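PDB 4TTR: dephospho-CoA kinase from Legionella pneumophila subsp. pneumophila, which probably catalyses the last step of coenzyme A biosynthesis, the ATP-dependent phosphorylation of the 3'-hydroxyl of dephospho-CoA. Local coordinates for residues Lys29-Glu34 against Ser194-Lys199; Asp47-Glu52 against Arg107-Glu112; Leu138-Leu143 against Gln205-Glu210; Ala146-Gln151 against Gln165-Leu170. All coordinates share one frame; numbering follows the deposited sequence. Where two conformers were deposited one is given.

Interaction 1: Lys29-Glu34 against Ser194-Lys199; sequences KSTVAE and SELKAK. With BU2 (1,3-butanediol), chain B.
Leu196 lays its forked end over the side chains of Thr31 and Val32. These two residues lie in the first turn of helix 29-38, whose first residues, Lys29 and Ser30, are part of the P-loop (Walker A motif) of this nucleotide kinase. Each methyl of the fork has its own partner. CD1 of Leu196 meets CG2 of Val32 at 3.7 Å, the two side chains crossing at about a right angle. CD2 of Leu196 meets CG2 of Thr31 at 3.8 Å. The leucine reaches across because its CG is anti to the backbone N (chi1 -176°).

Val32 and Leu196 also pack on Leu187 of strand 185-188, so the contact closes the gap between the two helices above the edge of the sheet. No hydrogen bond joins the segments. A 1,3-butanediol is bound near the start of helix 29-38. Lys29, Ser30 and Thr31 line this pocket, and they are also predicted to bind ATP. The backbone N of Lys29 is 3.6 Å from C3 of the diol. Thr31 lies between the leucine and the ligand. Its methyl carbon CG2 turns to Leu196, while its hydroxyl OG1 is merely near the diol, 3.9 Å from C1.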
loop_
_atom_site.group_PDB
_atom_site.type_symbol
_atom_site.label_atom_id
_atom_site.label_comp_id
_atom_site.label_asym_id
_atom_site.label_seq_id
_atom_site.Cartn_x
_atom_site.Cartn_y
_atom_site.Cartn_z
ATOM N N LYS A 29 -1.355 -1.785 -8.339
ATOM C CA LYS A 29 -1.323 -2.712 -7.211
ATOM C C LYS A 29 -2.703 -2.982 -6.616
ATOM O O LYS A 29 -2.948 -4.074 -6.107
ATOM C CB LYS A 29 -0.361 -2.211 -6.122
ATOM C CG LYS A 29 -0.935 -1.283 -5.068
ATOM C CD LYS A 29 -0.020 -1.263 -3.854
ATOM C CE LYS A 29 -0.574 -0.397 -2.740
ATOM N NZ LYS A 29 0.230 0.838 -2.556
ATOM N N SER A 30 -3.600 -2.003 -6.657
ATOM C CA SER A 30 -4.952 -2.212 -6.153
ATOM C C SER A 30 -5.694 -3.191 -7.060
ATOM O O SER A 30 -6.578 -3.914 -6.612
ATOM C CB SER A 30 -5.714 -0.888 -6.054
ATOM O OG SER A 30 -6.262 -0.516 -7.305
ATOM N N THR A 31 -5.324 -3.207 -8.337
ATOM C CA THR A 31 -5.876 -4.173 -9.280
ATOM C C THR A 31 -5.334 -5.562 -8.958
ATOM O O THR A 31 -6.060 -6.556 -9.016
ATOM C CB THR A 31 -5.530 -3.807 -10.728
ATOM O OG1 THR A 31 -6.023 -2.493 -11.017
ATOM C CG2 THR A 31 -6.142 -4.808 -11.702
ATOM N N VAL A 32 -4.051 -5.617 -8.618
ATOM C CA VAL A 32 -3.418 -6.860 -8.196
ATOM C C VAL A 32 -4.116 -7.395 -6.954
ATOM O O VAL A 32 -4.382 -8.589 -6.856
ATOM C CB VAL A 32 -1.910 -6.658 -7.926
ATOM C CG1 VAL A 32 -1.311 -7.849 -7.186
ATOM C CG2 VAL A 32 -1.174 -6.435 -9.231
ATOM N N ALA A 33 -4.418 -6.508 -6.011
ATOM C CA ALA A 33 -5.117 -6.906 -4.792
ATOM C C ALA A 33 -6.483 -7.499 -5.118
ATOM O O ALA A 33 -6.886 -8.502 -4.531
ATOM C CB ALA A 33 -5.268 -5.722 -3.853
ATOM N N GLU A 34 -7.187 -6.886 -6.065
ATOM C CA GLU A 34 -8.508 -7.362 -6.462
ATOM C C GLU A 34 -8.424 -8.758 -7.078
ATOM O O GLU A 34 -9.271 -9.610 -6.814
ATOM C CB GLU A 34 -9.157 -6.378 -7.445
ATOM C CG GLU A 34 -10.543 -6.788 -7.941
ATOM C CD GLU A 34 -11.569 -6.925 -6.823
ATOM O OE1 GLU A 34 -12.614 -7.571 -7.053
ATOM O OE2 GLU A 34 -11.341 -6.385 -5.719
ATOM N N SER A 194 -4.898 -8.549 -18.706
ATOM C CA SER A 194 -4.948 -9.996 -18.876
ATOM C C SER A 194 -3.655 -10.664 -18.412
ATOM O O SER A 194 -3.696 -11.677 -17.711
ATOM C CB SER A 194 -5.231 -10.355 -20.335
ATOM O OG SER A 194 -5.207 -11.759 -20.528
ATOM N N GLU A 195 -2.511 -10.110 -18.802
ATOM C CA GLU A 195 -1.233 -10.669 -18.374
ATOM C C GLU A 195 -1.008 -10.408 -16.895
ATOM O O GLU A 195 -0.338 -11.183 -16.218
ATOM C CB GLU A 195 -0.070 -10.096 -19.190
ATOM C CG GLU A 195 0.440 -11.036 -20.277
ATOM C CD GLU A 195 0.887 -12.384 -19.727
ATOM O OE1 GLU A 195 1.651 -12.403 -18.738
ATOM O OE2 GLU A 195 0.464 -13.424 -20.277
ATOM N N LEU A 196 -1.562 -9.308 -16.398
ATOM C CA LEU A 196 -1.483 -9.006 -14.977
ATOM C C LEU A 196 -2.180 -10.111 -14.190
ATOM O O LEU A 196 -1.649 -10.617 -13.202
ATOM C CB LEU A 196 -2.111 -7.644 -14.680
ATOM C CG LEU A 196 -2.018 -7.137 -13.241
ATOM C CD1 LEU A 196 -0.570 -7.053 -12.789
ATOM C CD2 LEU A 196 -2.698 -5.775 -13.115
ATOM N N LYS A 197 -3.364 -10.493 -14.653
ATOM C CA LYS A 197 -4.130 -11.561 -14.026
ATOM C C LYS A 197 -3.402 -12.898 -14.094
ATOM O O LYS A 197 -3.425 -13.674 -13.139
ATOM C CB LYS A 197 -5.493 -11.692 -14.693
ATOM C CG LYS A 197 -6.380 -12.747 -14.067
ATOM C CD LYS A 197 -7.595 -12.986 -14.941
ATOM C CE LYS A 197 -8.479 -14.093 -14.381
ATOM N NZ LYS A 197 -7.849 -15.439 -14.499
ATOM N N ALA A 198 -2.775 -13.173 -15.231
ATOM C CA ALA A 198 -2.024 -14.409 -15.396
ATOM C C ALA A 198 -0.877 -14.461 -14.396
ATOM O O ALA A 198 -0.641 -15.484 -13.763
ATOM C CB ALA A 198 -1.502 -14.531 -16.817
ATOM N N LYS A 199 -0.175 -13.346 -14.246
ATOM C CA LYS A 199 0.946 -13.275 -13.321
ATOM C C LYS A 199 0.494 -13.461 -11.871
ATOM O O LYS A 199 1.143 -14.173 -11.105
ATOM C CB LYS A 199 1.680 -11.945 -13.490
ATOM C CG LYS A 199 2.524 -11.898 -14.751
ATOM C CD LYS A 199 3.310 -10.618 -14.864
ATOM C CE LYS A 199 4.406 -10.747 -15.904
ATOM N NZ LYS A 199 5.213 -9.509 -15.984
HETATM C C1 BU2 B . -4.123 0.569 -9.403
HETATM O O1 BU2 B . -4.677 1.204 -10.535
HETATM C C2 BU2 B . -4.003 1.546 -8.253
HETATM C C3 BU2 B . -2.570 1.557 -7.764
HETATM O O3 BU2 B . -1.801 2.359 -8.631
HETATM C C4 BU2 B . -2.519 2.117 -6.361
#

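Interaction 2: Asp47-Glu52 against Arg107-Glu112; sequences DKIAKE and RKKIEE
Ile49 and Lys109 meet where helix 46-52 packs against helix 92-115. The two short segments run at 124° to each other, and their axes come within 10.3 Å. The main touch is made by the CG2 branch of Ile49. This methyl rests against the aliphatic root of Lys109, 3.7 Å from CB and 3.9 Å from CG. The side chains cross obliquely.

The two branches of Ile49 have different tasks. CG2 stands anti to the backbone N and takes the lysine. CG1 lies beside the backbone N (chi1 -64°) and carries CD1 toward the buried side. There CD1 of Ile49 is 4.2 Å from CG1 of Ile110, a looser apolar touch at about a right angle. Both isoleucines also lie on Ile44 of strand 42-45, which places the contact over the edge strand of the parallel sheet.

Lys109 does not run straight. Its chain bends at chi2 (56°) and again at chi3, and it passes the extended side chain of Glu52 at about a right angle. CE of Lys109 is 4.2 Å from OE1 of Glu52. The ammonium NZ of Lys109 is further off, 4.9 Å from the same OE1, so no salt bridge forms. Arg107 and Glu111 do form one on their own helix, between NH1 and OE2 at 2.6 Å.

The contact thus rests on apolar atoms, including the methylenes of a lysine. The opposite charges of Glu52 and Lys109 probably add only a weak attraction at the solvent-facing margin.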
loop_
_atom_site.group_PDB
_atom_site.type_symbol
_atom_site.label_atom_id
_atom_site.label_comp_id
_atom_site.label_asym_id
_atom_site.label_seq_id
_atom_site.Cartn_x
_atom_site.Cartn_y
_atom_site.Cartn_z
ATOM N N ASP A 47 -4.355 0.774 4.158
ATOM C CA ASP A 47 -4.768 2.122 3.782
ATOM C C ASP A 47 -6.226 2.364 4.152
ATOM O O ASP A 47 -6.586 3.453 4.603
ATOM C CB ASP A 47 -4.558 2.343 2.282
ATOM C CG ASP A 47 -4.926 3.750 1.837
ATOM O OD1 ASP A 47 -4.992 4.658 2.695
ATOM O OD2 ASP A 47 -5.136 3.949 0.621
ATOM N N LYS A 48 -7.064 1.348 3.961
ATOM C CA LYS A 48 -8.477 1.454 4.303
ATOM C C LYS A 48 -8.654 1.563 5.809
ATOM O O LYS A 48 -9.531 2.280 6.292
ATOM C CB LYS A 48 -9.255 0.248 3.782
ATOM C CG LYS A 48 -9.384 0.184 2.273
ATOM C CD LYS A 48 -10.210 -1.024 1.851
ATOM C CE LYS A 48 -10.282 -1.162 0.338
ATOM N NZ LYS A 48 -11.056 -0.058 -0.291
ATOM N N ILE A 49 -7.820 0.833 6.541
ATOM C CA ILE A 49 -7.854 0.849 7.995
ATOM C C ILE A 49 -7.406 2.217 8.506
ATOM O O ILE A 49 -7.977 2.750 9.455
ATOM C CB ILE A 49 -6.960 -0.267 8.583
ATOM C CG1 ILE A 49 -7.516 -1.638 8.192
ATOM C CG2 ILE A 49 -6.879 -0.163 10.104
ATOM C CD1 ILE A 49 -6.571 -2.787 8.449
ATOM N N ALA A 50 -6.390 2.783 7.861
ATOM C CA ALA A 50 -5.885 4.097 8.237
ATOM C C ALA A 50 -6.965 5.164 8.082
ATOM O O ALA A 50 -7.103 6.038 8.931
ATOM C CB ALA A 50 -4.667 4.450 7.403
ATOM N N LYS A 51 -7.728 5.090 6.997
ATOM C CA LYS A 51 -8.816 6.035 6.777
ATOM C C LYS A 51 -9.898 5.867 7.831
ATOM O O LYS A 51 -10.415 6.851 8.358
ATOM C CB LYS A 51 -9.423 5.859 5.387
ATOM C CG LYS A 51 -8.583 6.426 4.259
ATOM C CD LYS A 51 -9.399 6.517 2.982
ATOM C CE LYS A 51 -8.527 6.783 1.768
ATOM N NZ LYS A 51 -9.324 6.765 0.507
ATOM N N GLU A 52 -10.241 4.616 8.126
ATOM C CA GLU A 52 -11.231 4.325 9.149
ATOM C C GLU A 52 -10.807 4.959 10.466
ATOM O O GLU A 52 -11.587 5.669 11.099
ATOM C CB GLU A 52 -11.416 2.813 9.325
ATOM C CG GLU A 52 -12.346 2.434 10.478
ATOM C CD GLU A 52 -12.397 0.937 10.734
ATOM O OE1 GLU A 52 -12.935 0.534 11.788
ATOM O OE2 GLU A 52 -11.898 0.162 9.888
ATOM N N ARG A 107 -2.041 -1.861 13.606
ATOM C CA ARG A 107 -1.576 -3.218 13.869
ATOM C C ARG A 107 -2.631 -4.037 14.609
ATOM O O ARG A 107 -2.796 -5.225 14.341
ATOM C CB ARG A 107 -0.275 -3.200 14.674
ATOM C CG ARG A 107 0.434 -4.556 14.712
ATOM C CD ARG A 107 1.606 -4.554 15.684
ATOM N NE ARG A 107 1.182 -4.215 17.043
ATOM C CZ ARG A 107 0.955 -5.094 18.018
ATOM N NH1 ARG A 107 1.113 -6.400 17.821
ATOM N NH2 ARG A 107 0.570 -4.660 19.209
ATOM N N LYS A 108 -3.335 -3.404 15.540
ATOM C CA LYS A 108 -4.380 -4.084 16.297
ATOM C C LYS A 108 -5.520 -4.529 15.387
ATOM O O LYS A 108 -6.097 -5.600 15.583
ATOM C CB LYS A 108 -4.921 -3.179 17.403
ATOM C CG LYS A 108 -4.251 -3.388 18.749
ATOM C CD LYS A 108 -4.866 -2.490 19.807
ATOM C CE LYS A 108 -4.180 -1.135 19.853
ATOM N NZ LYS A 108 -5.112 -0.046 20.262
ATOM N N LYS A 109 -5.843 -3.702 14.398
ATOM C CA LYS A 109 -6.898 -4.027 13.444
ATOM C C LYS A 109 -6.457 -5.154 12.513
ATOM O O LYS A 109 -7.250 -6.037 12.185
ATOM C CB LYS A 109 -7.288 -2.793 12.628
ATOM C CG LYS A 109 -8.754 -2.406 12.734
ATOM C CD LYS A 109 -9.169 -2.183 14.185
ATOM C CE LYS A 109 -9.940 -0.884 14.350
ATOM N NZ LYS A 109 -10.407 -0.668 15.750
ATOM N N ILE A 110 -5.196 -5.118 12.089
ATOM C CA ILE A 110 -4.650 -6.165 11.232
ATOM C C ILE A 110 -4.737 -7.508 11.951
ATOM O O ILE A 110 -5.158 -8.508 11.371
ATOM C CB ILE A 110 -3.182 -5.866 10.828
ATOM C CG1 ILE A 110 -3.141 -4.683 9.858
ATOM C CG2 ILE A 110 -2.531 -7.085 10.176
ATOM C CD1 ILE A 110 -1.745 -4.182 9.539
ATOM N N GLU A 111 -4.351 -7.519 13.220
ATOM C CA GLU A 111 -4.353 -8.745 14.005
ATOM C C GLU A 111 -5.759 -9.329 14.168
ATOM O O GLU A 111 -5.930 -10.548 14.145
ATOM C CB GLU A 111 -3.711 -8.489 15.367
ATOM C CG GLU A 111 -2.207 -8.735 15.359
ATOM C CD GLU A 111 -1.459 -7.988 16.451
ATOM O OE1 GLU A 111 -2.082 -7.181 17.173
ATOM O OE2 GLU A 111 -0.236 -8.210 16.582
ATOM N N GLU A 112 -6.760 -8.465 14.314
ATOM C CA GLU A 112 -8.149 -8.917 14.381
ATOM C C GLU A 112 -8.545 -9.653 13.109
ATOM O O GLU A 112 -9.175 -10.709 13.162
ATOM C CB GLU A 112 -9.102 -7.739 14.603
ATOM C CG GLU A 112 -9.126 -7.217 16.026
ATOM C CD GLU A 112 -9.922 -5.930 16.164
ATOM O OE1 GLU A 112 -10.819 -5.677 15.330
ATOM O OE2 GLU A 112 -9.645 -5.167 17.112
#

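Interaction 3: Leu138-Leu143 against Gln205-Glu210; sequences LQKVLL and QKYLRE
Strand 140-143 and helix 205-210 run nearly antiparallel, at 175°, with their axes 11.9 Å apart. Long side chains bridge this gap. Tyr207 reaches from the helix toward the strand, and its hydroxyl ends on Leu142. The OH of Tyr207 is 3.5 Å from CB of Leu142, with the leucine's two methyls a little further off. The two side chains cross at about a right angle. Lys140 passes obliquely by the ring, its CG 4.2 Å from CE1 of Tyr207.

The helix is the last long one of the chain, 192-213. It covers part of one face of the parallel sheet of this P-loop kinase fold, beside helix 29-38. Strand 140-145 lies between strands 18-23 and 185-188. Phe36 of helix 29-38 touches both Leu142 and Tyr207, and Tyr121 stacks edge-to-face with the Tyr207 ring.

Beside the ring the chemistry becomes polar. Lys140 bends at chi2 (-71°), and its side chain crosses that of Glu210 at about a right angle. NZ of Lys140 forms a salt bridge with OE2 of Glu210 at 3.6 Å. The other oxygen, OE1 of Glu210, is buried without a hydrogen-bond partner.

A water takes hydrogen bonds from two ammonium groups, NZ of Lys140 at 3.1 Å and NZ of Lys206 at 2.8 Å. It thus lies between two like charges. Lys206 also has a salt bridge to Asp185 at the start of strand 185-188.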
loop_
_atom_site.group_PDB
_atom_site.type_symbol
_atom_site.label_atom_id
_atom_site.label_comp_id
_atom_site.label_asym_id
_atom_site.label_seq_id
_atom_site.Cartn_x
_atom_site.Cartn_y
_atom_site.Cartn_z
ATOM N N LEU A 138 5.809 -10.844 8.178
ATOM C CA LEU A 138 5.551 -11.192 6.786
ATOM C C LEU A 138 6.450 -12.334 6.320
ATOM O O LEU A 138 7.657 -12.302 6.540
ATOM C CB LEU A 138 5.762 -9.970 5.890
ATOM C CG LEU A 138 4.866 -8.760 6.160
ATOM C CD1 LEU A 138 5.220 -7.635 5.203
ATOM C CD2 LEU A 138 3.395 -9.126 6.042
ATOM N N GLN A 139 5.867 -13.338 5.672
ATOM C CA GLN A 139 6.657 -14.415 5.081
ATOM C C GLN A 139 7.272 -13.961 3.766
ATOM O O GLN A 139 8.396 -14.331 3.428
ATOM C CB GLN A 139 5.803 -15.660 4.825
ATOM C CG GLN A 139 5.409 -16.472 6.044
ATOM C CD GLN A 139 6.535 -16.639 7.031
ATOM O OE1 GLN A 139 7.589 -17.211 6.719
ATOM N NE2 GLN A 139 6.305 -16.160 8.251
ATOM N N LYS A 140 6.505 -13.174 3.023
ATOM C CA LYS A 140 6.906 -12.725 1.701
ATOM C C LYS A 140 6.551 -11.264 1.507
ATOM O O LYS A 140 5.627 -10.757 2.141
ATOM C CB LYS A 140 6.223 -13.559 0.618
ATOM C CG LYS A 140 6.526 -15.033 0.671
ATOM C CD LYS A 140 7.947 -15.310 0.243
ATOM C CE LYS A 140 8.085 -16.733 -0.230
ATOM N NZ LYS A 140 9.482 -17.072 -0.575
ATOM N N VAL A 141 7.293 -10.601 0.626
ATOM C CA VAL A 141 6.931 -9.275 0.153
ATOM C C VAL A 141 6.793 -9.318 -1.365
ATOM O O VAL A 141 7.659 -9.844 -2.069
ATOM C CB VAL A 141 7.969 -8.212 0.570
ATOM C CG1 VAL A 141 7.627 -6.851 -0.032
ATOM C CG2 VAL A 141 8.041 -8.112 2.090
ATOM N N LEU A 142 5.679 -8.782 -1.849
ATOM C CA LEU A 142 5.413 -8.646 -3.273
ATOM C C LEU A 142 5.428 -7.166 -3.631
ATOM O O LEU A 142 4.700 -6.368 -3.044
ATOM C CB LEU A 142 4.068 -9.281 -3.639
ATOM C CG LEU A 142 3.518 -9.039 -5.048
ATOM C CD1 LEU A 142 4.463 -9.583 -6.110
ATOM C CD2 LEU A 142 2.149 -9.677 -5.177
ATOM N N LEU A 143 6.279 -6.811 -4.583
ATOM C CA LEU A 143 6.385 -5.439 -5.058
ATOM C C LEU A 143 5.894 -5.345 -6.496
ATOM O O LEU A 143 6.441 -5.987 -7.389
ATOM C CB LEU A 143 7.828 -4.953 -4.944
ATOM C CG LEU A 143 8.196 -3.657 -5.668
ATOM C CD1 LEU A 143 7.298 -2.506 -5.237
ATOM C CD2 LEU A 143 9.656 -3.335 -5.405
ATOM N N GLN A 205 -0.506 -19.511 -6.955
ATOM C CA GLN A 205 -0.136 -20.920 -6.870
ATOM C C GLN A 205 1.192 -21.091 -6.131
ATOM O O GLN A 205 1.394 -22.078 -5.429
ATOM C CB GLN A 205 -0.046 -21.542 -8.267
ATOM C CG GLN A 205 -1.366 -21.559 -9.028
ATOM C CD GLN A 205 -2.448 -22.361 -8.321
ATOM O OE1 GLN A 205 -2.164 -23.350 -7.646
ATOM N NE2 GLN A 205 -3.696 -21.931 -8.471
ATOM N N LYS A 206 2.094 -20.128 -6.286
ATOM C CA LYS A 206 3.362 -20.156 -5.568
ATOM C C LYS A 206 3.147 -20.011 -4.060
ATOM O O LYS A 206 3.739 -20.741 -3.272
ATOM C CB LYS A 206 4.279 -19.047 -6.076
ATOM C CG LYS A 206 5.699 -19.104 -5.547
ATOM C CD LYS A 206 6.458 -17.836 -5.915
ATOM C CE LYS A 206 7.956 -18.025 -5.797
ATOM N NZ LYS A 206 8.700 -16.806 -6.206
ATOM N N TYR A 207 2.296 -19.067 -3.665
ATOM C CA TYR A 207 2.031 -18.819 -2.248
ATOM C C TYR A 207 1.285 -19.984 -1.597
ATOM O O TYR A 207 1.569 -20.343 -0.455
ATOM C CB TYR A 207 1.229 -17.524 -2.070
ATOM C CG TYR A 207 1.963 -16.269 -2.491
ATOM C CD1 TYR A 207 3.322 -16.120 -2.256
ATOM C CD2 TYR A 207 1.293 -15.232 -3.122
ATOM C CE1 TYR A 207 3.990 -14.974 -2.637
ATOM C CE2 TYR A 207 1.954 -14.083 -3.508
ATOM C CZ TYR A 207 3.301 -13.958 -3.263
ATOM O OH TYR A 207 3.962 -12.812 -3.650
ATOM N N LEU A 208 0.325 -20.562 -2.315
ATOM C CA LEU A 208 -0.359 -21.765 -1.846
ATOM C C LEU A 208 0.643 -22.881 -1.567
ATOM O O LEU A 208 0.578 -23.541 -0.533
ATOM C CB LEU A 208 -1.385 -22.250 -2.874
ATOM C CG LEU A 208 -2.694 -21.475 -3.035
ATOM C CD1 LEU A 208 -3.544 -22.135 -4.107
ATOM C CD2 LEU A 208 -3.467 -21.391 -1.723
ATOM N N ARG A 209 1.563 -23.081 -2.504
ATOM C CA ARG A 209 2.562 -24.136 -2.386
ATOM C C ARG A 209 3.449 -23.917 -1.163
ATOM O O ARG A 209 3.643 -24.823 -0.358
ATOM C CB ARG A 209 3.415 -24.204 -3.656
ATOM C CG ARG A 209 4.338 -25.410 -3.725
ATOM C CD ARG A 209 5.219 -25.386 -4.966
ATOM N NE ARG A 209 6.238 -24.343 -4.903
ATOM C CZ ARG A 209 7.318 -24.395 -4.129
ATOM N NH1 ARG A 209 7.525 -25.437 -3.334
ATOM N NH2 ARG A 209 8.189 -23.398 -4.142
ATOM N N GLU A 210 3.977 -22.706 -1.023
ATOM C CA GLU A 210 4.902 -22.398 0.062
ATOM C C GLU A 210 4.221 -22.339 1.431
ATOM O O GLU A 210 4.823 -22.711 2.435
ATOM C CB GLU A 210 5.622 -21.082 -0.232
ATOM C CG GLU A 210 6.862 -21.267 -1.101
ATOM C CD GLU A 210 7.341 -19.981 -1.750
ATOM O OE1 GLU A 210 6.612 -18.968 -1.688
ATOM O OE2 GLU A 210 8.450 -19.984 -2.329
HETATM O O HOH W 1 8.799 -16.062 -3.471
#

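Interaction 4: Ala146-Gln151 against Gln165-Leu170; sequences APLESQ and QALAIL
This surface contact joins two consecutive helices, 148-159 and 163-171, next to the predicted ATP-binding loop. Leu170 is the central side chain. It points at helix 148-159 and sets its fork against Gln151. CD1 of Leu170 is 3.8 Å from CB of Gln151, and CD2 of Leu170 is 4.0 Å from the same carbon. CD2 also lies 3.9 Å from NE2 of Gln151, so the leucine fork spans the glutamine from CB to the amide, the two side chains crossing at a slant.

Gln151 is extended beyond CG (chi2 177°), which carries its amide past the leucine. The amide is used elsewhere: NE2 of Gln151 donates a hydrogen bond to the backbone O of Ile25. Its side chain also lies about 4 Å from Ala26, at their nearest atoms, a residue of the predicted ATP site.

Leu148 adds an apolar touch at the more exposed margin. Its CG is anti to the backbone N (chi1 164°), and its CD1 lies 3.9 Å from CD1 of Leu167. Leu148 also adjoins Leu170, but the modelled spacing there is doubtful. No hydrogen bond crosses between the segments.

Pro147 occupies the N-cap position of helix 148-159, just after strand 140-145 ends. Helix 163-171 lies back on helix 148-159, with Leu170 on Ile155 and Ala166 on Leu152 and Ile155.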
loop_
_atom_site.group_PDB
_atom_site.type_symbol
_atom_site.label_atom_id
_atom_site.label_comp_id
_atom_site.label_asym_id
_atom_site.label_seq_id
_atom_site.Cartn_x
_atom_site.Cartn_y
_atom_site.Cartn_z
ATOM N N ALA A 146 5.443 -0.671 -12.444
ATOM C CA ALA A 146 5.052 -0.419 -13.821
ATOM C C ALA A 146 6.130 0.422 -14.483
ATOM O O ALA A 146 6.713 1.298 -13.841
ATOM C CB ALA A 146 3.711 0.283 -13.875
ATOM N N PRO A 147 6.412 0.158 -15.766
ATOM C CA PRO A 147 7.440 0.973 -16.424
ATOM C C PRO A 147 7.049 2.450 -16.496
ATOM O O PRO A 147 5.864 2.785 -16.426
ATOM C CB PRO A 147 7.547 0.352 -17.824
ATOM C CG PRO A 147 6.280 -0.395 -18.023
ATOM C CD PRO A 147 5.843 -0.857 -16.668
ATOM N N LEU A 148 8.058 3.307 -16.626
ATOM C CA LEU A 148 7.886 4.756 -16.619
ATOM C C LEU A 148 6.774 5.225 -17.555
ATOM O O LEU A 148 5.914 6.010 -17.154
ATOM C CB LEU A 148 9.219 5.416 -16.987
ATOM C CG LEU A 148 9.269 6.884 -17.422
ATOM C CD1 LEU A 148 8.562 7.799 -16.450
ATOM C CD2 LEU A 148 10.720 7.309 -17.572
ATOM N N GLU A 149 6.778 4.735 -18.789
ATOM C CA GLU A 149 5.763 5.125 -19.763
ATOM C C GLU A 149 4.352 4.830 -19.241
ATOM O O GLU A 149 3.472 5.691 -19.281
ATOM C CB GLU A 149 5.997 4.399 -21.091
ATOM N N SER A 150 4.150 3.616 -18.736
ATOM C CA SER A 150 2.852 3.204 -18.202
ATOM C C SER A 150 2.415 4.071 -17.025
ATOM O O SER A 150 1.235 4.399 -16.890
ATOM C CB SER A 150 2.896 1.738 -17.757
ATOM O OG SER A 150 3.249 0.877 -18.830
ATOM N N GLN A 151 3.364 4.407 -16.157
ATOM C CA GLN A 151 3.082 5.251 -14.998
ATOM C C GLN A 151 2.613 6.637 -15.419
ATOM O O GLN A 151 1.721 7.214 -14.801
ATOM C CB GLN A 151 4.321 5.392 -14.115
ATOM C CG GLN A 151 4.818 4.115 -13.470
ATOM C CD GLN A 151 6.084 4.349 -12.673
ATOM O OE1 GLN A 151 7.167 4.491 -13.239
ATOM N NE2 GLN A 151 5.952 4.413 -11.354
ATOM N N GLN A 165 4.446 17.358 -15.823
ATOM C CA GLN A 165 4.150 17.391 -14.394
ATOM C C GLN A 165 4.168 15.978 -13.830
ATOM O O GLN A 165 4.596 15.756 -12.697
ATOM C CB GLN A 165 2.796 18.050 -14.127
ATOM N N ALA A 166 3.700 15.024 -14.627
ATOM C CA ALA A 166 3.706 13.622 -14.228
ATOM C C ALA A 166 5.141 13.127 -14.093
ATOM O O ALA A 166 5.490 12.472 -13.112
ATOM C CB ALA A 166 2.941 12.779 -15.232
ATOM N N LEU A 167 5.967 13.451 -15.083
ATOM C CA LEU A 167 7.380 13.098 -15.056
ATOM C C LEU A 167 8.046 13.706 -13.825
ATOM O O LEU A 167 8.876 13.069 -13.178
ATOM C CB LEU A 167 8.078 13.573 -16.334
ATOM C CG LEU A 167 9.489 13.031 -16.595
ATOM C CD1 LEU A 167 9.445 11.577 -17.049
ATOM C CD2 LEU A 167 10.216 13.882 -17.624
ATOM N N ALA A 168 7.665 14.939 -13.503
ATOM C CA ALA A 168 8.206 15.631 -12.338
ATOM C C ALA A 168 7.754 14.950 -11.049
ATOM O O ALA A 168 8.476 14.947 -10.050
ATOM C CB ALA A 168 7.783 17.090 -12.344
ATOM N N ILE A 169 6.551 14.382 -11.078
ATOM C CA ILE A 169 6.039 13.609 -9.951
ATOM C C ILE A 169 6.804 12.296 -9.837
ATOM O O ILE A 169 7.178 11.880 -8.742
ATOM C CB ILE A 169 4.530 13.335 -10.101
ATOM C CG1 ILE A 169 3.747 14.627 -9.864
ATOM C CG2 ILE A 169 4.064 12.265 -9.118
ATOM C CD1 ILE A 169 2.386 14.653 -10.524
ATOM N N LEU A 170 7.032 11.646 -10.973
ATOM C CA LEU A 170 7.803 10.408 -10.993
ATOM C C LEU A 170 9.259 10.667 -10.624
ATOM O O LEU A 170 9.917 9.811 -10.033
ATOM C CB LEU A 170 7.730 9.742 -12.367
ATOM C CG LEU A 170 6.372 9.190 -12.809
ATOM C CD1 LEU A 170 6.538 8.424 -14.104
ATOM C CD2 LEU A 170 5.735 8.303 -11.747
#

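Interactions 1 and 3 both use helix 192-213, at different points along it, and Leu187 of strand 185-188 lies against both. Interaction 1 is buried and wholly apolar between its segments. Interaction 3 is partly buried and adds charges and a water to its apolar part. Interaction 2 lies over strand 42-45, at the other edge of the sheet, and is also partly buried. Its opposite charges stay apart, unlike those of interaction 3. Interaction 4 is a surface contact of leucines and a glutamine, its centre about 30 Å from that of interaction 2. Strand 140-145 of interaction 3 leads into helix 148-159 of interaction 4.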